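Local coordinates for probable leucine/isoleucine/valine-binding protein (Rhodopirellula baltica, PDB 4KV7) that probably binds a small ligand, perhaps a branched-chain amino acid, as a periplasmic solute-binding protein of the leucine-binding family, at residues Arg135-Tyr138 against Ala139-Thr142; Gly153-Pro156 against Glu157-Gly160; Ala179-His183 against Gln184-Val188; Met235-Asn239 against Asn240-Gln244. The protein carries 1 engineered substitution. All coordinates share one frame; numbering follows the deposited sequence.

Interaction 1: residues Arg135-Tyr138 against Ala139-Thr142; sequences RASY and AEET. With FMT (formic acid), chain B.
S137 and E140 hold each other by two reciprocal bonds: E140 N donates to S137 OG at 3.0 Å, and S137 N donates to E140 OE1 at 2.9 Å with an N-H...O angle of 166°. E140 OE1 is met on its anti side and also lies 3.4 Å from A136 CB. With S137 at the N-cap position this is a capping box, and it starts helix 138-151 just after strand 131-132. S137 OG sits between its own backbone N and carbonyl carbon (chi1 73°), which turns it back over the first helical turn. Replacing E140 by alanine removes the carboxylate, and S137 N would probably lose its acceptor, letting the loop before the helix shift. Deeper in, the E141 carboxylate lies alongside the Y138 ring, with E141 OE2 at the ring edge 3.6 Å from Y138 CD1. Y138 OH donates to formic acid O1 at 2.6 Å. Water 1 joins R135 NH2, A136 O and E141 OE2; R135 NH2 and E141 OE2 themselves are 4.1 Å apart, opposite charges that probably attract, but no N-H points at the oxygen, which lies well out of the guanidinium plane. In the second shell, R135 pairs with E305, E141 bonds T270 and S249, E140 bonds S358 and Q355, and T95 and Y68 bind the same formic acid molecule.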
# COMPACT_ATOMS: atom_id res chain seq x y z
N ARG A 135 -3.61 -2.01 -6.42
CA ARG A 135 -2.23 -2.48 -6.26
C ARG A 135 -2.05 -3.99 -6.32
O ARG A 135 -2.94 -4.76 -5.97
CB ARG A 135 -1.63 -1.97 -4.95
CG ARG A 135 -2.44 -2.34 -3.71
CD ARG A 135 -1.57 -2.65 -2.49
NE ARG A 135 -0.87 -1.46 -2.01
CZ ARG A 135 0.12 -1.48 -1.13
NH1 ARG A 135 0.70 -0.34 -0.78
NH2 ARG A 135 0.54 -2.62 -0.60
N ALA A 136 -0.85 -4.39 -6.73
CA ALA A 136 -0.39 -5.76 -6.61
C ALA A 136 -0.46 -6.21 -5.15
O ALA A 136 -0.52 -5.39 -4.23
CB ALA A 136 1.04 -5.86 -7.12
N SER A 137 -0.44 -7.52 -4.96
CA SER A 137 -0.63 -8.13 -3.66
C SER A 137 0.67 -8.44 -2.93
O SER A 137 1.75 -8.43 -3.53
CB SER A 137 -1.40 -9.44 -3.84
OG SER A 137 -0.53 -10.39 -4.42
N TYR A 138 0.57 -8.76 -1.64
CA TYR A 138 1.74 -9.20 -0.89
C TYR A 138 2.26 -10.53 -1.44
O TYR A 138 3.48 -10.77 -1.44
CB TYR A 138 1.49 -9.31 0.62
CG TYR A 138 1.13 -8.00 1.29
CD1 TYR A 138 1.80 -6.82 0.98
CD2 TYR A 138 0.12 -7.95 2.23
CE1 TYR A 138 1.47 -5.62 1.59
CE2 TYR A 138 -0.21 -6.76 2.86
CZ TYR A 138 0.47 -5.60 2.52
OH TYR A 138 0.14 -4.39 3.08
N ALA A 139 1.36 -11.41 -1.89
CA ALA A 139 1.79 -12.65 -2.53
C ALA A 139 2.68 -12.34 -3.73
O ALA A 139 3.71 -12.99 -3.94
CB ALA A 139 0.59 -13.48 -2.94
N GLU A 140 2.28 -11.37 -4.54
CA GLU A 140 3.07 -10.98 -5.70
C GLU A 140 4.40 -10.33 -5.33
O GLU A 140 5.42 -10.60 -5.95
CB GLU A 140 2.23 -10.10 -6.64
CG GLU A 140 1.11 -10.92 -7.29
CD GLU A 140 -0.01 -10.11 -7.92
OE1 GLU A 140 -0.30 -8.98 -7.47
OE2 GLU A 140 -0.64 -10.63 -8.86
N GLU A 141 4.41 -9.49 -4.30
CA GLU A 141 5.67 -8.86 -3.88
C GLU A 141 6.65 -9.90 -3.36
O GLU A 141 7.83 -9.90 -3.72
CB GLU A 141 5.44 -7.81 -2.79
CG GLU A 141 4.67 -6.59 -3.25
CD GLU A 141 4.60 -5.53 -2.17
OE1 GLU A 141 5.67 -5.08 -1.71
OE2 GLU A 141 3.49 -5.15 -1.75
N THR A 142 6.15 -10.78 -2.49
CA THR A 142 7.02 -11.79 -1.89
C THR A 142 7.50 -12.83 -2.89
O THR A 142 8.62 -13.32 -2.77
CB THR A 142 6.37 -12.48 -0.66
OG1 THR A 142 5.12 -13.06 -1.03
CG2 THR A 142 6.19 -11.49 0.49
C FMT B . -0.95 -3.96 6.32
O1 FMT B . -1.34 -4.44 5.25
O2 FMT B . -1.61 -3.87 7.36
O HOH W 1 0.77 -5.25 -1.85

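Interaction 2: residues Gly153-Pro156 against Glu157-Gly160; sequences GIKP and EEIG
K155 and E158 close a short 3-10 turn, with E158 N donating to K155 O at 2.8 Å and I159 N to P156 O at 3.3 Å. The E158 side chain folds back over this turn. Its CG lies beside its own backbone N (chi1 -68°) and the chain then runs extended, which carries E158 OE1 to K155 N at 2.9 Å. That N-H comes from above the carboxylate plane, 40° out of it, though the bond itself is fairly straight at 165°. The aliphatic part of K155 crosses the same carboxylate, its CB 3.5 Å from E158 OE1. The turn links helix 138-151, which ends in a Schellman motif at G153 with positive phi, to strand 159-164 in the sheet, so it forms the connection of an alpha-beta unit. Beyond it, K218 makes a salt bridge to E158 OE2, while water 3 bridges that oxygen to K155 NZ and water 2 ties OE1 to G153 O. Without the E158 carboxylate, as with an alanine here, K155 N and K218 are likely to lose their common partner. On the apolar side, I154 CG2 rests against I159 CG1 at 3.9 Å, and I154 also touches K218 and L379. Water 4 donates to both P156 O and I159 O, bridging the turn to the start of the strand.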
# COMPACT_ATOMS: atom_id res chain seq x y z
N GLY A 153 21.41 -17.25 -5.61
CA GLY A 153 22.11 -18.29 -4.88
C GLY A 153 21.81 -18.33 -3.39
O GLY A 153 22.41 -19.11 -2.65
N ILE A 154 20.90 -17.48 -2.93
CA ILE A 154 20.41 -17.60 -1.56
C ILE A 154 19.55 -18.86 -1.50
O ILE A 154 18.68 -19.07 -2.35
CB ILE A 154 19.60 -16.38 -1.15
CG1 ILE A 154 20.44 -15.11 -1.28
CG2 ILE A 154 19.05 -16.54 0.27
CD1 ILE A 154 21.65 -15.08 -0.37
N LYS A 155 19.84 -19.73 -0.54
CA LYS A 155 19.07 -20.96 -0.41
C LYS A 155 17.71 -20.68 0.19
O LYS A 155 17.58 -19.78 1.01
CB LYS A 155 19.82 -21.96 0.46
CG LYS A 155 21.15 -22.38 -0.13
CD LYS A 155 21.83 -23.45 0.70
CE LYS A 155 22.92 -24.16 -0.09
NZ LYS A 155 23.89 -23.20 -0.68
N PRO A 156 16.68 -21.44 -0.22
CA PRO A 156 15.36 -21.25 0.37
C PRO A 156 15.38 -21.23 1.90
O PRO A 156 14.69 -20.40 2.50
CB PRO A 156 14.57 -22.45 -0.16
CG PRO A 156 15.18 -22.72 -1.50
CD PRO A 156 16.65 -22.41 -1.34
N GLU A 157 16.18 -22.09 2.51
CA GLU A 157 16.27 -22.18 3.96
C GLU A 157 16.96 -20.99 4.61
O GLU A 157 16.93 -20.85 5.84
CB GLU A 157 17.02 -23.46 4.38
CG GLU A 157 18.54 -23.40 4.13
CD GLU A 157 19.27 -24.64 4.61
OE1 GLU A 157 18.60 -25.66 4.88
OE2 GLU A 157 20.52 -24.60 4.72
N GLU A 158 17.59 -20.14 3.80
CA GLU A 158 18.32 -18.97 4.29
C GLU A 158 17.50 -17.69 4.21
O GLU A 158 18.01 -16.59 4.48
CB GLU A 158 19.62 -18.79 3.50
CG GLU A 158 20.65 -19.88 3.75
CD GLU A 158 21.80 -19.87 2.77
OE1 GLU A 158 21.67 -19.30 1.67
OE2 GLU A 158 22.85 -20.45 3.10
N ILE A 159 16.22 -17.82 3.85
CA ILE A 159 15.33 -16.67 3.76
C ILE A 159 14.45 -16.62 5.00
O ILE A 159 13.65 -17.53 5.25
CB ILE A 159 14.44 -16.74 2.50
CG1 ILE A 159 15.30 -16.77 1.24
CG2 ILE A 159 13.48 -15.55 2.46
CD1 ILE A 159 14.52 -17.08 -0.02
N GLY A 160 14.60 -15.55 5.78
CA GLY A 160 13.84 -15.37 7.00
C GLY A 160 12.83 -14.25 6.90
O GLY A 160 12.83 -13.47 5.94
O HOH W 2 23.72 -19.01 -0.07
O HOH W 3 24.85 -21.45 1.77
O HOH W 4 13.10 -20.31 4.73

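Interaction 3: residues Ala179-His183 against Gln184-Val188; sequences AIRRH and QSVKV
R181 reaches from helix 167-183 to the chain that leaves it, and its guanidinium grips V186 O side-on with two nitrogens, R181 NE at 3.2 Å and NH2 at 3.0 Å. The oxygen lies only 8° out of the guanidinium plane, which is the evidence for an edge-on grip. The extended run of R181 from CG to NE lies across V186, whose CG2 meets R181 CG at 3.7 Å; the V186 side-chain torsion (chi1 -66°, measured to CG1) places CG2 between the backbone N and carbonyl carbon, facing R181. I180 CG2 lies 4.2 Å from V186 CG2, so this methyl touches both I180 and R181. The backbone adds Q184 N to I180 O at 3.0 Å and a CA-H...O contact from R181 CA to Q184 O. The outer side is looser and wetter: water 6 links R181 O to S185 OG, and water 5 accepts from V186 N and, weakly, from R181 NE. R182 (salt bridge) and H183 (NE2 hydrogen bond) both bind D147 of helix 138-151. The segment thus carries the chain from helix 167-183 toward strand 193-196, with I180 packed on V146 of helix 138-151 and on P156 and L191, while V186 and V188 lie back on L177 of helix 167-183.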
# COMPACT_ATOMS: atom_id res chain seq x y z
N ALA A 179 5.95 -18.87 -1.95
CA ALA A 179 7.00 -18.63 -2.94
C ALA A 179 8.19 -19.56 -2.73
O ALA A 179 8.76 -20.08 -3.68
CB ALA A 179 7.42 -17.17 -2.93
N ILE A 180 8.57 -19.76 -1.47
CA ILE A 180 9.66 -20.67 -1.13
C ILE A 180 9.32 -22.10 -1.54
O ILE A 180 10.15 -22.83 -2.09
CB ILE A 180 9.98 -20.57 0.38
CG1 ILE A 180 10.71 -19.25 0.68
CG2 ILE A 180 10.83 -21.75 0.84
CD1 ILE A 180 10.78 -18.89 2.16
N ARG A 181 8.07 -22.50 -1.27
CA ARG A 181 7.62 -23.86 -1.56
C ARG A 181 7.66 -24.21 -3.03
O ARG A 181 7.71 -25.37 -3.39
CB ARG A 181 6.21 -24.08 -1.01
CG ARG A 181 6.22 -24.38 0.46
CD ARG A 181 4.84 -24.65 1.00
NE ARG A 181 4.93 -25.38 2.25
CZ ARG A 181 4.02 -25.35 3.23
NH1 ARG A 181 2.94 -24.60 3.11
NH2 ARG A 181 4.22 -26.07 4.32
N ARG A 182 7.66 -23.21 -3.90
CA ARG A 182 7.77 -23.49 -5.32
C ARG A 182 9.17 -24.00 -5.65
O ARG A 182 9.36 -24.73 -6.61
CB ARG A 182 7.46 -22.22 -6.10
CG ARG A 182 6.76 -22.46 -7.41
CD ARG A 182 6.37 -21.12 -8.05
NE ARG A 182 7.54 -20.30 -8.32
CZ ARG A 182 8.43 -20.55 -9.28
NH1 ARG A 182 9.48 -19.75 -9.42
NH2 ARG A 182 8.28 -21.59 -10.08
N HIS A 183 10.15 -23.59 -4.83
CA HIS A 183 11.55 -23.99 -5.03
C HIS A 183 11.97 -25.19 -4.19
O HIS A 183 12.88 -25.91 -4.58
CB HIS A 183 12.47 -22.81 -4.69
CG HIS A 183 12.29 -21.64 -5.60
ND1 HIS A 183 12.78 -21.63 -6.89
CD2 HIS A 183 11.66 -20.46 -5.42
CE1 HIS A 183 12.46 -20.48 -7.46
NE2 HIS A 183 11.78 -19.76 -6.59
N GLN A 184 11.34 -25.38 -3.05
CA GLN A 184 11.77 -26.43 -2.14
C GLN A 184 10.65 -26.75 -1.18
O GLN A 184 10.07 -25.85 -0.59
CB GLN A 184 12.99 -25.96 -1.34
CG GLN A 184 13.54 -27.01 -0.38
CD GLN A 184 14.74 -26.52 0.41
OE1 GLN A 184 15.58 -25.79 -0.11
NE2 GLN A 184 14.84 -26.94 1.66
N SER A 185 10.33 -28.03 -1.00
CA SER A 185 9.32 -28.41 -0.03
C SER A 185 9.83 -28.17 1.39
O SER A 185 10.94 -28.56 1.74
CB SER A 185 8.88 -29.86 -0.23
OG SER A 185 8.24 -30.01 -1.49
N VAL A 186 9.01 -27.51 2.21
CA VAL A 186 9.38 -27.12 3.56
C VAL A 186 8.17 -27.22 4.48
O VAL A 186 7.03 -27.10 4.03
CB VAL A 186 9.90 -25.66 3.62
CG1 VAL A 186 11.21 -25.51 2.87
CG2 VAL A 186 8.86 -24.69 3.08
N LYS A 187 8.42 -27.44 5.77
CA LYS A 187 7.38 -27.32 6.78
C LYS A 187 7.32 -25.87 7.24
O LYS A 187 8.36 -25.21 7.34
CB LYS A 187 7.68 -28.23 7.97
CG LYS A 187 7.83 -29.69 7.62
CD LYS A 187 6.51 -30.30 7.14
CE LYS A 187 6.71 -31.72 6.64
NZ LYS A 187 5.46 -32.31 6.08
N VAL A 188 6.13 -25.37 7.52
CA VAL A 188 6.00 -23.97 7.90
C VAL A 188 6.82 -23.64 9.16
O VAL A 188 7.37 -22.54 9.26
CB VAL A 188 4.51 -23.52 8.04
CG1 VAL A 188 3.83 -24.23 9.20
CG2 VAL A 188 4.42 -22.01 8.20
O HOH W 5 6.29 -27.77 1.10
O HOH W 6 6.82 -27.81 -2.84

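Interaction 4: residues Met235-Asn239 against Asn240-Gln244; sequences MARMN and NFNPQ
R237 and N242 meet almost in one plane, their side chains crossing at about a right angle while the guanidinium and amide planes lie 15° apart. R237 NH2 donates to N242 OD1 at 3.1 Å, on a lone pair in the plane of the amide carbonyl, and the oxygen lies in the guanidinium plane too. The setting is a Schellman motif that ends helix 226-238: N240, with positive phi, is the C-prime residue, F241 N donates to A236 O at 2.9 Å, and N240 N gives a weak bond to R237 O at 3.4 Å. The reversal of the chain at N240 brings N242 back alongside the last turn of the helix, where R237 can reach it. The arginine runs extended from CG to NE, its CG beside its own backbone N (chi1 -55°), and R237 CG itself passes 3.3 Å from N242 OD1, so the amide is met by the aliphatic stem as well as by the charged end. R237 NH1 turns to L263 O, which gives the guanidinium a second hold. F241 is oriented differently: with CG anti to its backbone N (chi1 -180°) the ring leads inward, F241 CD2 lying 3.9 Å from A236 CB, and continues onto L211 of helix 204-211, L216 and V220 of strand 219-223. One face of the F241 ring is covered by P243, whose CD stands 3.4 Å above the ring centre. Water 7 bridges R237 and N242 as well, donating to R237 O and accepting from N242 ND2 at 2.9 Å.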
# COMPACT_ATOMS: atom_id res chain seq x y z
N MSE A 235 19.00 -2.54 15.55
CA MSE A 235 19.37 -3.54 16.55
C MSE A 235 20.10 -4.72 15.97
O MSE A 235 21.01 -5.27 16.59
CB MSE A 235 18.14 -4.01 17.31
CG MSE A 235 17.61 -2.96 18.25
SE MSE A 235 16.27 -3.65 19.47
CE MSE A 235 16.77 -5.49 19.48
N ALA A 236 19.71 -5.13 14.77
CA ALA A 236 20.41 -6.20 14.08
C ALA A 236 21.88 -5.81 13.91
O ALA A 236 22.77 -6.58 14.25
CB ALA A 236 19.77 -6.46 12.73
N ARG A 237 22.12 -4.61 13.40
CA ARG A 237 23.48 -4.17 13.13
C ARG A 237 24.29 -4.04 14.43
O ARG A 237 25.50 -4.31 14.45
CB ARG A 237 23.49 -2.90 12.27
CG ARG A 237 22.70 -3.04 10.94
CD ARG A 237 23.14 -2.03 9.87
NE ARG A 237 22.14 -1.84 8.81
CZ ARG A 237 22.02 -2.62 7.74
NH1 ARG A 237 21.08 -2.37 6.83
NH2 ARG A 237 22.84 -3.65 7.56
N MSE A 238 23.63 -3.67 15.53
CA MSE A 238 24.27 -3.61 16.84
C MSE A 238 24.58 -5.00 17.38
O MSE A 238 25.53 -5.19 18.14
CB MSE A 238 23.38 -2.87 17.85
CG MSE A 238 23.10 -1.41 17.51
SE MSE A 238 24.58 -0.21 17.84
CE MSE A 238 24.75 -0.50 19.76
N ASN A 239 23.77 -5.98 16.98
CA ASN A 239 23.93 -7.37 17.39
C ASN A 239 24.76 -8.20 16.41
O ASN A 239 24.68 -9.43 16.41
CB ASN A 239 22.57 -8.04 17.61
CG ASN A 239 21.96 -7.72 18.96
OD1 ASN A 239 21.25 -6.73 19.11
ND2 ASN A 239 22.24 -8.56 19.95
N ASN A 240 25.53 -7.52 15.56
CA ASN A 240 26.47 -8.17 14.66
C ASN A 240 25.78 -9.02 13.58
O ASN A 240 26.27 -10.08 13.20
CB ASN A 240 27.48 -9.01 15.46
CG ASN A 240 28.70 -9.40 14.65
OD1 ASN A 240 28.98 -8.81 13.60
ND2 ASN A 240 29.45 -10.39 15.13
N PHE A 241 24.64 -8.53 13.09
CA PHE A 241 23.84 -9.26 12.12
C PHE A 241 23.48 -8.35 10.95
O PHE A 241 22.76 -7.37 11.12
CB PHE A 241 22.57 -9.76 12.79
CG PHE A 241 21.65 -10.55 11.89
CD1 PHE A 241 22.12 -11.61 11.13
CD2 PHE A 241 20.30 -10.25 11.85
CE1 PHE A 241 21.26 -12.33 10.32
CE2 PHE A 241 19.43 -10.97 11.04
CZ PHE A 241 19.92 -12.02 10.28
N ASN A 242 23.98 -8.68 9.76
CA ASN A 242 23.79 -7.84 8.58
C ASN A 242 23.32 -8.60 7.34
O ASN A 242 24.03 -8.66 6.33
CB ASN A 242 25.07 -7.06 8.27
CG ASN A 242 25.45 -6.08 9.37
OD1 ASN A 242 24.93 -4.96 9.43
ND2 ASN A 242 26.36 -6.50 10.25
N PRO A 243 22.12 -9.17 7.39
CA PRO A 243 21.59 -9.87 6.22
C PRO A 243 21.13 -8.86 5.18
O PRO A 243 21.11 -7.66 5.46
CB PRO A 243 20.36 -10.57 6.78
CG PRO A 243 19.85 -9.59 7.81
CD PRO A 243 21.11 -9.07 8.47
N GLN A 244 20.74 -9.33 4.00
CA GLN A 244 20.02 -8.47 3.08
C GLN A 244 18.61 -8.27 3.61
O GLN A 244 17.86 -9.24 3.76
CB GLN A 244 19.96 -9.12 1.70
CG GLN A 244 19.11 -8.35 0.70
CD GLN A 244 19.72 -7.01 0.34
OE1 GLN A 244 20.80 -6.95 -0.24
NE2 GLN A 244 19.02 -5.93 0.66
O HOH W 7 27.19 -4.63 12.35

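How the interactions relate
Interactions 1, 2 and 3 follow the chain through one alpha-beta region: helix 138-151 starts in interaction 1, interaction 2 leads from its end into strand 159-164, and interaction 3 carries the chain out of helix 167-183. Interactions 2 and 3 touch, their centres 11 Å apart, with P156 CG 3.4 Å from Q184 OE1 and P156 CB 3.9 Å from I180 CG2. Interaction 1 meets interaction 3 more lightly, T142 O lying 4.0 Å from A179 CB. Interaction 4 touches none of them; its nearest atoms come within about 7 Å of interaction 2. Interaction 1, whose centre lies about 10 Å from the chain's centre, is the one that touches the bound formic acid, probably from the crystallisation liquor, through Y138 OH.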